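Local coordinates for putative NAD dependent dehydrogenase (Micromonospora echinospora, PDB 6NOR), which binds NAD and probably acts as an oxidoreductase in the biosynthesis of the antibiotic gentamicin, at residues R126-A131 and V137-G142; F145-K150 and R328-T333; G165-V170 and W208-P213; H201-C206 and V338-T343. All coordinates share one frame; numbering follows the deposited sequence.

Interactions 1, 2 and 4 are buried, whereas interaction 3 is partly buried and lies farthest out, its centre about 20 Å from that of the chain. Interaction 1 belongs to the NAD-binding Rossmann domain and interaction 3 to the C-terminal sheet domain; both are purely apolar, as is the helix–helix contact of interaction 4. Interaction 2 differs, joining a 3-10 turn to an irregular loop through rings and bridging waters. Helix 199-209 serves both interactions 3 and 4, and V170 of the former touches C206 of the latter. Polar links run between the contacts: H141 of interaction 1 bonds to E204 of interaction 4, and H332 of interaction 2 to K212 of interaction 3.

Interaction 1: residues R126-A131 and V137-G142; sequences RQLAAA and VVLAHG
L139 presses one methyl, CD2, onto the backbone of the helix carrying L128 and A129. This methyl lies 3.7 Å from A129 CA and 3.9 Å from L128 C, so it rests on the peptide link between the two residues more than on their side chains. The nearest side-chain atoms stand a little farther off: A129 CB is 4.2 Å and L128 CB 4.3 Å from L139 CD2. With chi1 at 170°, CG of L139 swings opposite the backbone N, and the branch leaves the strand toward the helix. The smallness of A129 probably helps the leucine come this close to the main chain, and no hydrogen bond crosses the contact. Around this first shell, V112, V114 and A132 also touch L139, while L128 leans on V119 and A129 on P334. Farther along the strand, G142 touches the bound NAD. The contact closes the last beta-alpha-beta crossover of the Rossmann domain: helix 122-134 links strand 111-114 to the edge strand 139-141, whose backbone bonds to V112 and V114, and helix 334-353 lies against both the crossover helix and H141.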
loop_
_atom_site.group_PDB
_atom_site.type_symbol
_atom_site.label_atom_id
_atom_site.label_comp_id
_atom_site.label_asym_id
_atom_site.label_seq_id
_atom_site.Cartn_x
_atom_site.Cartn_y
_atom_site.Cartn_z
ATOM N N ARG A 126 0.070 -41.844 8.465
ATOM C CA ARG A 126 -0.321 -42.455 9.727
ATOM C C ARG A 126 0.686 -43.517 10.173
ATOM O O ARG A 126 0.977 -43.640 11.352
ATOM C CB ARG A 126 -1.719 -43.074 9.628
ATOM C CG ARG A 126 -2.810 -42.075 9.392
ATOM C CD ARG A 126 -4.157 -42.759 9.371
ATOM N NE ARG A 126 -5.281 -41.835 9.307
ATOM C CZ ARG A 126 -5.983 -41.427 10.356
ATOM N NH1 ARG A 126 -5.661 -41.828 11.573
ATOM N NH2 ARG A 126 -6.999 -40.595 10.185
ATOM N N GLN A 127 1.229 -44.263 9.217
ATOM C CA GLN A 127 2.136 -45.368 9.529
ATOM C C GLN A 127 3.528 -44.901 9.882
ATOM O O GLN A 127 4.180 -45.471 10.755
ATOM C CB GLN A 127 2.167 -46.346 8.355
ATOM C CG GLN A 127 0.815 -47.024 8.226
ATOM C CD GLN A 127 0.620 -47.729 6.920
ATOM O OE1 GLN A 127 1.551 -48.275 6.357
ATOM N NE2 GLN A 127 -0.601 -47.736 6.437
ATOM N N LEU A 128 3.987 -43.858 9.217
ATOM C CA LEU A 128 5.249 -43.239 9.586
ATOM C C LEU A 128 5.156 -42.652 10.994
ATOM O O LEU A 128 6.048 -42.808 11.820
ATOM C CB LEU A 128 5.591 -42.153 8.601
ATOM C CG LEU A 128 7.039 -41.895 8.244
ATOM C CD1 LEU A 128 7.744 -43.185 7.954
ATOM C CD2 LEU A 128 7.053 -40.999 7.016
ATOM N N ALA A 129 4.048 -41.983 11.270
ATOM C CA ALA A 129 3.848 -41.420 12.580
ATOM C C ALA A 129 3.785 -42.499 13.662
ATOM O O ALA A 129 4.387 -42.350 14.716
ATOM C CB ALA A 129 2.605 -40.578 12.593
ATOM N N ALA A 130 3.060 -43.582 13.401
ATOM C CA ALA A 130 2.988 -44.681 14.362
ATOM C C ALA A 130 4.374 -45.293 14.556
ATOM O O ALA A 130 4.718 -45.643 15.654
ATOM C CB ALA A 130 1.990 -45.752 13.918
ATOM N N ALA A 131 5.165 -45.402 13.493
ATOM C CA ALA A 131 6.496 -45.996 13.610
ATOM C C ALA A 131 7.455 -45.143 14.436
ATOM O O ALA A 131 8.263 -45.670 15.193
ATOM C CB ALA A 131 7.091 -46.250 12.232
ATOM N N VAL A 137 11.033 -41.727 18.824
ATOM C CA VAL A 137 11.763 -40.609 18.211
ATOM C C VAL A 137 10.833 -39.513 17.723
ATOM O O VAL A 137 9.630 -39.708 17.591
ATOM C CB VAL A 137 12.632 -41.055 17.016
ATOM C CG1 VAL A 137 13.729 -42.000 17.477
ATOM C CG2 VAL A 137 11.776 -41.696 15.944
ATOM N N VAL A 138 11.401 -38.345 17.466
ATOM C CA VAL A 138 10.629 -37.242 16.929
ATOM C C VAL A 138 10.512 -37.389 15.422
ATOM O O VAL A 138 11.509 -37.628 14.724
ATOM C CB VAL A 138 11.261 -35.873 17.263
ATOM C CG1 VAL A 138 10.493 -34.736 16.561
ATOM C CG2 VAL A 138 11.312 -35.661 18.773
ATOM N N LEU A 139 9.273 -37.289 14.949
ATOM C CA LEU A 139 8.957 -37.089 13.543
ATOM C C LEU A 139 8.410 -35.669 13.387
ATOM O O LEU A 139 7.436 -35.295 14.019
ATOM C CB LEU A 139 7.932 -38.109 13.046
ATOM C CG LEU A 139 7.314 -37.887 11.649
ATOM C CD1 LEU A 139 8.356 -37.890 10.562
ATOM C CD2 LEU A 139 6.246 -38.934 11.343
ATOM N N ALA A 140 9.050 -34.879 12.545
ATOM C CA ALA A 140 8.658 -33.501 12.381
ATOM C C ALA A 140 8.557 -33.244 10.909
ATOM O O ALA A 140 9.220 -33.918 10.133
ATOM C CB ALA A 140 9.675 -32.569 13.042
ATOM N N HIS A 141 7.726 -32.287 10.506
ATOM C CA HIS A 141 7.552 -32.023 9.078
ATOM C C HIS A 141 7.779 -30.555 8.750
ATOM O O HIS A 141 7.553 -29.680 9.578
ATOM C CB HIS A 141 6.169 -32.460 8.599
ATOM C CG HIS A 141 5.049 -31.649 9.172
ATOM N ND1 HIS A 141 4.504 -31.902 10.411
ATOM C CD2 HIS A 141 4.372 -30.585 8.676
ATOM C CE1 HIS A 141 3.548 -31.027 10.659
ATOM N NE2 HIS A 141 3.449 -30.213 9.623
ATOM N N GLY A 142 8.215 -30.299 7.520
ATOM C CA GLY A 142 8.649 -28.974 7.126
ATOM C C GLY A 142 7.605 -27.955 6.708
ATOM O O GLY A 142 7.795 -27.288 5.700
#

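Interaction 2: residues F145-K150 and R328-T333; sequences FVYAPK and RPMTHT
In both Y147 (chi1 -58°) and H332 (chi1 -51°) CG stands anti to the carbonyl carbon, and these torsions let the two side chains run past each other in opposite directions, their rings forming a T-shaped stack. The edge of the imidazole is turned to the face of the phenol, with planes at 77° and centroids of Y147 and H332 5.0 Å apart; H332 CD2 comes within 3.5 Å of Y147 CZ. V146 takes one face of the imidazole by a CH-pi contact, its CG2 standing 3.6 Å from the centroid of the H332 ring and nearly above it, while T331 CG2 covers the opposite face. In the fold, residues 145-150 follow strand 139-141 of the Rossmann domain and start helix 149-157, while residues 328-333 lead into helix 334-353; the contact lies just after N144, which binds NAD. Two waters bridge it. Water 1, in the plane of the imidazole at its edge, donates to V146 O at 2.7 Å and bonds to H332 NE2 at 2.9 Å. Water 2 accepts from H332 N at 2.7 Å and also bonds to Y147 OH. Replacing H332 by alanine would probably take the imidazole edge from the face of Y147, leave water 1 without its imidazole mate and cost K212 the ring nitrogen ND1 to which its NZ bonds. W208 makes a further edge-to-face pair with the imidazole, and M330 reaches the phenol with its bent end, CE lying 3.7 Å from Y147 OH.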
loop_
_atom_site.group_PDB
_atom_site.type_symbol
_atom_site.label_atom_id
_atom_site.label_comp_id
_atom_site.label_asym_id
_atom_site.label_seq_id
_atom_site.Cartn_x
_atom_site.Cartn_y
_atom_site.Cartn_z
ATOM N N PHE A 145 5.880 -22.063 7.275
ATOM C CA PHE A 145 5.241 -20.756 7.334
ATOM C C PHE A 145 4.377 -20.566 8.569
ATOM O O PHE A 145 4.094 -19.434 8.950
ATOM C CB PHE A 145 4.427 -20.480 6.059
ATOM C CG PHE A 145 5.282 -20.366 4.827
ATOM C CD1 PHE A 145 6.107 -19.280 4.649
ATOM C CD2 PHE A 145 5.291 -21.369 3.876
ATOM C CE1 PHE A 145 6.916 -19.179 3.524
ATOM C CE2 PHE A 145 6.097 -21.284 2.761
ATOM C CZ PHE A 145 6.906 -20.189 2.579
ATOM N N VAL A 146 3.987 -21.645 9.235
ATOM C CA VAL A 146 3.231 -21.461 10.470
ATOM C C VAL A 146 4.169 -21.032 11.591
ATOM O O VAL A 146 3.719 -20.765 12.680
ATOM C CB VAL A 146 2.450 -22.731 10.890
ATOM C CG1 VAL A 146 1.373 -23.045 9.888
ATOM C CG2 VAL A 146 3.393 -23.932 11.045
ATOM N N TYR A 147 5.472 -20.950 11.315
ATOM C CA TYR A 147 6.426 -20.446 12.308
ATOM C C TYR A 147 6.945 -19.065 11.942
ATOM O O TYR A 147 7.752 -18.489 12.661
ATOM C CB TYR A 147 7.648 -21.377 12.472
ATOM C CG TYR A 147 7.364 -22.799 12.872
ATOM C CD1 TYR A 147 7.118 -23.762 11.911
ATOM C CD2 TYR A 147 7.410 -23.204 14.205
ATOM C CE1 TYR A 147 6.877 -25.087 12.247
ATOM C CE2 TYR A 147 7.170 -24.547 14.560
ATOM C CZ TYR A 147 6.898 -25.475 13.560
ATOM O OH TYR A 147 6.663 -26.793 13.846
ATOM N N ALA A 148 6.517 -18.554 10.800
ATOM C CA ALA A 148 6.929 -17.235 10.362
ATOM C C ALA A 148 6.417 -16.181 11.338
ATOM O O ALA A 148 5.232 -16.114 11.622
ATOM C CB ALA A 148 6.419 -16.948 8.936
ATOM N N PRO A 149 7.326 -15.352 11.848
ATOM C CA PRO A 149 7.077 -14.342 12.882
ATOM C C PRO A 149 5.849 -13.473 12.579
ATOM O O PRO A 149 5.013 -13.222 13.449
ATOM C CB PRO A 149 8.349 -13.500 12.846
ATOM C CG PRO A 149 9.383 -14.404 12.289
ATOM C CD PRO A 149 8.697 -15.288 11.320
ATOM N N LYS A 150 5.749 -13.030 11.335
ATOM C CA LYS A 150 4.629 -12.223 10.896
ATOM C C LYS A 150 3.306 -12.973 10.980
ATOM O O LYS A 150 2.306 -12.410 11.416
ATOM C CB LYS A 150 4.871 -11.732 9.464
ATOM C CG LYS A 150 3.803 -10.855 8.918
ATOM C CD LYS A 150 4.133 -10.403 7.511
ATOM C CE LYS A 150 5.498 -9.764 7.472
ATOM N NZ LYS A 150 5.771 -9.286 6.129
ATOM N N ARG A 328 11.039 -30.848 24.512
ATOM C CA ARG A 328 10.011 -29.807 24.434
ATOM C C ARG A 328 8.960 -30.113 23.350
ATOM O O ARG A 328 9.272 -30.071 22.166
ATOM C CB ARG A 328 10.667 -28.457 24.167
ATOM C CG ARG A 328 9.709 -27.304 24.179
ATOM C CD ARG A 328 10.232 -26.171 23.319
ATOM N NE ARG A 328 9.159 -25.271 22.919
ATOM C CZ ARG A 328 9.271 -24.350 21.970
ATOM N NH1 ARG A 328 10.420 -24.211 21.324
ATOM N NH2 ARG A 328 8.237 -23.571 21.673
ATOM N N PRO A 329 7.715 -30.417 23.754
ATOM C CA PRO A 329 6.695 -30.906 22.813
ATOM C C PRO A 329 6.385 -29.887 21.734
ATOM O O PRO A 329 6.341 -28.694 22.007
ATOM C CB PRO A 329 5.479 -31.152 23.704
ATOM C CG PRO A 329 5.672 -30.222 24.854
ATOM C CD PRO A 329 7.155 -30.166 25.091
ATOM N N MET A 330 6.211 -30.341 20.504
ATOM C CA MET A 330 6.049 -29.395 19.410
ATOM C C MET A 330 4.622 -28.883 19.273
ATOM O O MET A 330 3.660 -29.555 19.622
ATOM C CB MET A 330 6.518 -30.012 18.095
ATOM C CG MET A 330 8.030 -30.011 17.953
ATOM S SD MET A 330 8.575 -30.976 16.572
ATOM C CE MET A 330 8.329 -29.802 15.273
ATOM N N THR A 331 4.518 -27.659 18.780
ATOM C CA THR A 331 3.245 -27.038 18.475
ATOM C C THR A 331 2.541 -27.753 17.331
ATOM O O THR A 331 1.350 -28.010 17.375
ATOM C CB THR A 331 3.453 -25.581 18.099
ATOM O OG1 THR A 331 4.147 -24.915 19.163
ATOM C CG2 THR A 331 2.113 -24.903 17.782
ATOM N N HIS A 332 3.313 -28.081 16.308
ATOM C CA HIS A 332 2.798 -28.739 15.129
ATOM C C HIS A 332 3.308 -30.178 15.035
ATOM O O HIS A 332 4.504 -30.434 14.994
ATOM C CB HIS A 332 3.158 -27.907 13.905
ATOM C CG HIS A 332 2.773 -26.470 14.053
ATOM N ND1 HIS A 332 1.481 -26.027 13.874
ATOM C CD2 HIS A 332 3.504 -25.378 14.389
ATOM C CE1 HIS A 332 1.430 -24.727 14.091
ATOM N NE2 HIS A 332 2.640 -24.309 14.404
ATOM N N THR A 333 2.371 -31.114 15.018
ATOM C CA THR A 333 2.667 -32.527 15.222
ATOM C C THR A 333 2.312 -33.348 13.994
ATOM O O THR A 333 1.719 -32.825 13.055
ATOM C CB THR A 333 1.884 -33.064 16.417
ATOM O OG1 THR A 333 0.487 -33.012 16.110
ATOM C CG2 THR A 333 2.172 -32.226 17.654
HETATM O O HOH W 1 3.500 -21.688 15.177
HETATM O O HOH W 2 5.847 -27.296 16.380
#

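Interaction 3: residues G165-V170 and W208-P213; sequences GTVHSV and WMLGKP
L210, next to helix 199-209, fits its two methyls against V167 and V170 of strand 167-175, where the helix lies on one face of the mixed sheet of the GFO/IDH/MocA C-terminal domain. All contacts across the pair are apolar. L210 CD2 meets V167 CG1 at 3.5 Å, a tight approach, while its other methyl, CD1, goes to V170. CG of L210 is anti to the carbonyl carbon (chi1 -75°), which swings the fork over to the strand. M209 adds its CB, 4.3 Å from V170 CG2, before the thioether end turns off. V265 of the adjacent strand 260-267 and F241 of strand 234-241 extend the same apolar patch.

Backbone features put these groups in place. H168 and S169 form a classic beta bulge opposite I266, and both point away from the helix; the extra residue lets V167 and V170, three positions apart, face it together. On the other segment a Schellman motif ends the helix: G211 N bonds to W208 O at 3.0 Å, and G211 has a positive phi of 92°.

Polar groups serve other neighbours. H168 NE2 bonds to A254 O of a third subunit, so the outer side of the bulge takes part in the assembly, and K212 NZ forms a salt bridge with D336. V170 holds CG1 between its backbone N and carbonyl carbon (chi1 61°), and this methyl lies 4.0 Å from L210 CD1 and equally far from C206 SG.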
loop_
_atom_site.group_PDB
_atom_site.type_symbol
_atom_site.label_atom_id
_atom_site.label_comp_id
_atom_site.label_asym_id
_atom_site.label_seq_id
_atom_site.Cartn_x
_atom_site.Cartn_y
_atom_site.Cartn_z
ATOM N N GLY A 165 -15.466 -11.648 16.256
ATOM C CA GLY A 165 -16.765 -12.273 16.274
ATOM C C GLY A 165 -16.685 -13.675 15.712
ATOM O O GLY A 165 -15.728 -14.397 15.936
ATOM N N THR A 166 -17.705 -14.058 14.969
ATOM C CA THR A 166 -17.762 -15.372 14.379
ATOM C C THR A 166 -16.999 -15.359 13.069
ATOM O O THR A 166 -17.388 -14.668 12.128
ATOM C CB THR A 166 -19.225 -15.815 14.141
ATOM O OG1 THR A 166 -19.903 -15.941 15.397
ATOM C CG2 THR A 166 -19.281 -17.136 13.407
ATOM N N VAL A 167 -15.908 -16.118 13.024
ATOM C CA VAL A 167 -15.108 -16.259 11.815
ATOM C C VAL A 167 -15.834 -17.099 10.765
ATOM O O VAL A 167 -16.311 -18.182 11.070
ATOM C CB VAL A 167 -13.754 -16.880 12.136
ATOM C CG1 VAL A 167 -12.978 -17.074 10.858
ATOM C CG2 VAL A 167 -12.970 -15.956 13.097
ATOM N N HIS A 168 -15.948 -16.584 9.540
ATOM C CA HIS A 168 -16.645 -17.308 8.474
ATOM C C HIS A 168 -15.789 -17.564 7.232
ATOM O O HIS A 168 -16.152 -18.362 6.381
ATOM C CB HIS A 168 -17.927 -16.560 8.055
ATOM C CG HIS A 168 -17.717 -15.113 7.715
ATOM N ND1 HIS A 168 -17.262 -14.690 6.484
ATOM C CD2 HIS A 168 -17.904 -13.991 8.449
ATOM C CE1 HIS A 168 -17.170 -13.373 6.477
ATOM N NE2 HIS A 168 -17.550 -12.924 7.659
ATOM N N SER A 169 -14.664 -16.875 7.119
ATOM C CA SER A 169 -13.854 -16.943 5.907
ATOM C C SER A 169 -12.392 -16.949 6.232
ATOM O O SER A 169 -11.934 -16.173 7.064
ATOM C CB SER A 169 -14.136 -15.763 4.978
ATOM O OG SER A 169 -15.193 -16.043 4.091
ATOM N N VAL A 170 -11.654 -17.827 5.571
ATOM C CA VAL A 170 -10.221 -17.742 5.605
ATOM C C VAL A 170 -9.745 -17.974 4.181
ATOM O O VAL A 170 -10.355 -18.736 3.435
ATOM C CB VAL A 170 -9.598 -18.732 6.589
ATOM C CG1 VAL A 170 -9.931 -20.175 6.213
ATOM C CG2 VAL A 170 -8.092 -18.534 6.647
ATOM N N TRP A 208 -4.712 -23.723 10.569
ATOM C CA TRP A 208 -4.048 -23.133 11.709
ATOM C C TRP A 208 -4.635 -21.792 12.061
ATOM O O TRP A 208 -4.918 -21.528 13.221
ATOM C CB TRP A 208 -2.568 -23.004 11.404
ATOM C CG TRP A 208 -1.749 -22.285 12.416
ATOM C CD1 TRP A 208 -1.587 -22.611 13.742
ATOM C CD2 TRP A 208 -0.914 -21.149 12.176
ATOM N NE1 TRP A 208 -0.715 -21.732 14.332
ATOM C CE2 TRP A 208 -0.284 -20.831 13.392
ATOM C CE3 TRP A 208 -0.643 -20.367 11.048
ATOM C CZ2 TRP A 208 0.599 -19.763 13.512
ATOM C CZ3 TRP A 208 0.238 -19.304 11.171
ATOM C CH2 TRP A 208 0.842 -19.010 12.392
ATOM N N MET A 209 -4.844 -20.952 11.059
ATOM C CA MET A 209 -5.412 -19.632 11.322
ATOM C C MET A 209 -6.773 -19.765 11.992
ATOM O O MET A 209 -7.151 -18.915 12.772
ATOM C CB MET A 209 -5.519 -18.813 10.038
ATOM C CG MET A 209 -4.172 -18.295 9.547
ATOM S SD MET A 209 -3.362 -17.132 10.681
ATOM C CE MET A 209 -1.832 -16.909 9.816
ATOM N N LEU A 210 -7.482 -20.863 11.733
ATOM C CA LEU A 210 -8.807 -21.042 12.327
ATOM C C LEU A 210 -8.824 -21.752 13.675
ATOM O O LEU A 210 -9.885 -21.905 14.273
ATOM C CB LEU A 210 -9.720 -21.805 11.376
ATOM C CG LEU A 210 -10.265 -21.044 10.177
ATOM C CD1 LEU A 210 -11.426 -21.803 9.588
ATOM C CD2 LEU A 210 -10.673 -19.660 10.569
ATOM N N GLY A 211 -7.666 -22.200 14.142
ATOM C CA GLY A 211 -7.587 -22.927 15.398
ATOM C C GLY A 211 -7.705 -24.422 15.187
ATOM O O GLY A 211 -8.238 -25.133 16.028
ATOM N N LYS A 212 -7.194 -24.879 14.048
ATOM C CA LYS A 212 -7.201 -26.284 13.636
ATOM C C LYS A 212 -8.506 -27.044 13.898
ATOM O O LYS A 212 -8.506 -28.038 14.615
ATOM C CB LYS A 212 -6.048 -27.019 14.314
ATOM C CG LYS A 212 -4.698 -26.481 13.936
ATOM C CD LYS A 212 -3.604 -27.091 14.781
ATOM C CE LYS A 212 -2.248 -26.641 14.277
ATOM N NZ LYS A 212 -1.123 -27.258 15.022
ATOM N N PRO A 213 -9.621 -26.576 13.318
ATOM C CA PRO A 213 -10.862 -27.344 13.398
ATOM C C PRO A 213 -10.930 -28.441 12.341
ATOM O O PRO A 213 -10.165 -28.404 11.374
ATOM C CB PRO A 213 -11.936 -26.282 13.144
ATOM C CG PRO A 213 -11.284 -25.312 12.250
ATOM C CD PRO A 213 -9.854 -25.244 12.715
#

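Interaction 4: residues H201-C206 and V338-T343; sequences HAVELC and VAVVET
The helical segments bearing V203 and E204 on one side and V340 and T343 on the other run at 124° to each other, with axes 9.6 Å apart at closest approach. The backbones are nearest at E204 and V340, whose CA atoms are 6.2 Å apart. V203 and T343 meet tip to tip, V203 CG1 lying 4.0 Å from T343 CG2. One turn earlier V340 CG2 sits against the base of E204, 4.0 Å from E204 CB, and at 4.3 Å from V203 CG1. In T343, chi1 of -58° sends CG2 toward V203 and OG1 back to its own helix, where it donates to A339 O at 2.9 Å. That carbonyl also accepts from T343 N, the two donors arriving from opposite faces of its plane. A glycine in place of this threonine would probably open a gap beside V203 CG1 and leave A339 O without its hydroxyl donor. E204 carries its carboxylate along an extended chain to H141, with OE2 on H141 NE2, while H201 on the same helix touches NAD. With the threonine hydroxyl spent within its helix and the glutamate paired outside, the two segments meet through carbon alone, with no hydrogen bond between them.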
loop_
_atom_site.group_PDB
_atom_site.type_symbol
_atom_site.label_atom_id
_atom_site.label_comp_id
_atom_site.label_asym_id
_atom_site.label_seq_id
_atom_site.Cartn_x
_atom_site.Cartn_y
_atom_site.Cartn_z
ATOM N N HIS A 201 1.243 -25.856 1.998
ATOM C CA HIS A 201 1.326 -24.703 2.878
ATOM C C HIS A 201 0.027 -23.984 3.044
ATOM O O HIS A 201 -0.317 -23.550 4.135
ATOM C CB HIS A 201 2.334 -23.716 2.351
ATOM C CG HIS A 201 3.727 -24.220 2.382
ATOM N ND1 HIS A 201 4.354 -24.565 3.554
ATOM C CD2 HIS A 201 4.626 -24.426 1.396
ATOM C CE1 HIS A 201 5.585 -24.954 3.293
ATOM N NE2 HIS A 201 5.772 -24.881 1.989
ATOM N N ALA A 202 -0.686 -23.827 1.949
ATOM C CA ALA A 202 -1.904 -23.069 1.995
ATOM C C ALA A 202 -2.888 -23.783 2.927
ATOM O O ALA A 202 -3.524 -23.155 3.765
ATOM C CB ALA A 202 -2.484 -22.886 0.599
ATOM N N VAL A 203 -2.971 -25.104 2.809
ATOM C CA VAL A 203 -3.916 -25.857 3.632
ATOM C C VAL A 203 -3.494 -25.839 5.098
ATOM O O VAL A 203 -4.321 -25.666 5.969
ATOM C CB VAL A 203 -4.070 -27.296 3.142
ATOM C CG1 VAL A 203 -4.877 -28.091 4.134
ATOM C CG2 VAL A 203 -4.767 -27.306 1.783
ATOM N N GLU A 204 -2.206 -25.966 5.374
ATOM C CA GLU A 204 -1.756 -25.917 6.754
ATOM C C GLU A 204 -2.058 -24.536 7.373
ATOM O O GLU A 204 -2.569 -24.455 8.493
ATOM C CB GLU A 204 -0.258 -26.252 6.854
ATOM C CG GLU A 204 0.238 -26.488 8.284
ATOM C CD GLU A 204 1.647 -27.111 8.366
ATOM O OE1 GLU A 204 2.371 -27.116 7.350
ATOM O OE2 GLU A 204 2.031 -27.592 9.461
ATOM N N LEU A 205 -1.768 -23.464 6.633
ATOM C CA LEU A 205 -2.036 -22.099 7.096
ATOM C C LEU A 205 -3.510 -21.858 7.349
ATOM O O LEU A 205 -3.855 -21.300 8.373
ATOM C CB LEU A 205 -1.526 -21.076 6.096
ATOM C CG LEU A 205 -0.007 -20.966 6.098
ATOM C CD1 LEU A 205 0.507 -20.241 4.852
ATOM C CD2 LEU A 205 0.460 -20.279 7.384
ATOM N N CYS A 206 -4.373 -22.290 6.427
ATOM C CA CYS A 206 -5.825 -22.169 6.616
ATOM C C CYS A 206 -6.321 -22.800 7.914
ATOM O O CYS A 206 -6.985 -22.138 8.705
ATOM C CB CYS A 206 -6.596 -22.815 5.466
ATOM S SG CYS A 206 -6.923 -21.800 4.048
ATOM N N VAL A 338 -1.002 -35.325 8.950
ATOM C CA VAL A 338 -2.011 -36.263 8.483
ATOM C C VAL A 338 -3.260 -35.516 8.005
ATOM O O VAL A 338 -3.849 -35.858 6.986
ATOM C CB VAL A 338 -2.408 -37.278 9.598
ATOM C CG1 VAL A 338 -3.650 -38.028 9.223
ATOM C CG2 VAL A 338 -1.290 -38.253 9.854
ATOM N N ALA A 339 -3.666 -34.486 8.739
ATOM C CA ALA A 339 -4.838 -33.743 8.335
ATOM C C ALA A 339 -4.607 -33.052 6.983
ATOM O O ALA A 339 -5.492 -33.024 6.142
ATOM C CB ALA A 339 -5.219 -32.738 9.402
ATOM N N VAL A 340 -3.410 -32.514 6.766
ATOM C CA VAL A 340 -3.109 -31.855 5.497
ATOM C C VAL A 340 -3.094 -32.866 4.356
ATOM O O VAL A 340 -3.641 -32.613 3.291
ATOM C CB VAL A 340 -1.756 -31.120 5.533
ATOM C CG1 VAL A 340 -1.380 -30.648 4.160
ATOM C CG2 VAL A 340 -1.802 -29.957 6.500
ATOM N N VAL A 341 -2.462 -34.018 4.580
ATOM C CA VAL A 341 -2.353 -35.022 3.528
ATOM C C VAL A 341 -3.740 -35.494 3.054
ATOM O O VAL A 341 -3.960 -35.669 1.862
ATOM C CB VAL A 341 -1.508 -36.250 3.980
ATOM C CG1 VAL A 341 -1.563 -37.341 2.946
ATOM C CG2 VAL A 341 -0.051 -35.850 4.214
ATOM N N GLU A 342 -4.680 -35.685 3.966
ATOM C CA GLU A 342 -5.976 -36.174 3.521
ATOM C C GLU A 342 -6.806 -35.077 2.871
ATOM O O GLU A 342 -7.594 -35.355 1.970
ATOM C CB GLU A 342 -6.761 -36.830 4.657
ATOM C CG GLU A 342 -6.730 -36.140 5.972
ATOM C CD GLU A 342 -6.961 -37.114 7.119
ATOM O OE1 GLU A 342 -6.642 -38.310 6.953
ATOM O OE2 GLU A 342 -7.473 -36.693 8.180
ATOM N N THR A 343 -6.607 -33.835 3.294
ATOM C CA THR A 343 -7.242 -32.734 2.601
ATOM C C THR A 343 -6.783 -32.679 1.154
ATOM O O THR A 343 -7.603 -32.561 0.255
ATOM C CB THR A 343 -6.962 -31.394 3.258
ATOM O OG1 THR A 343 -7.406 -31.429 4.621
ATOM C CG2 THR A 343 -7.754 -30.320 2.523
#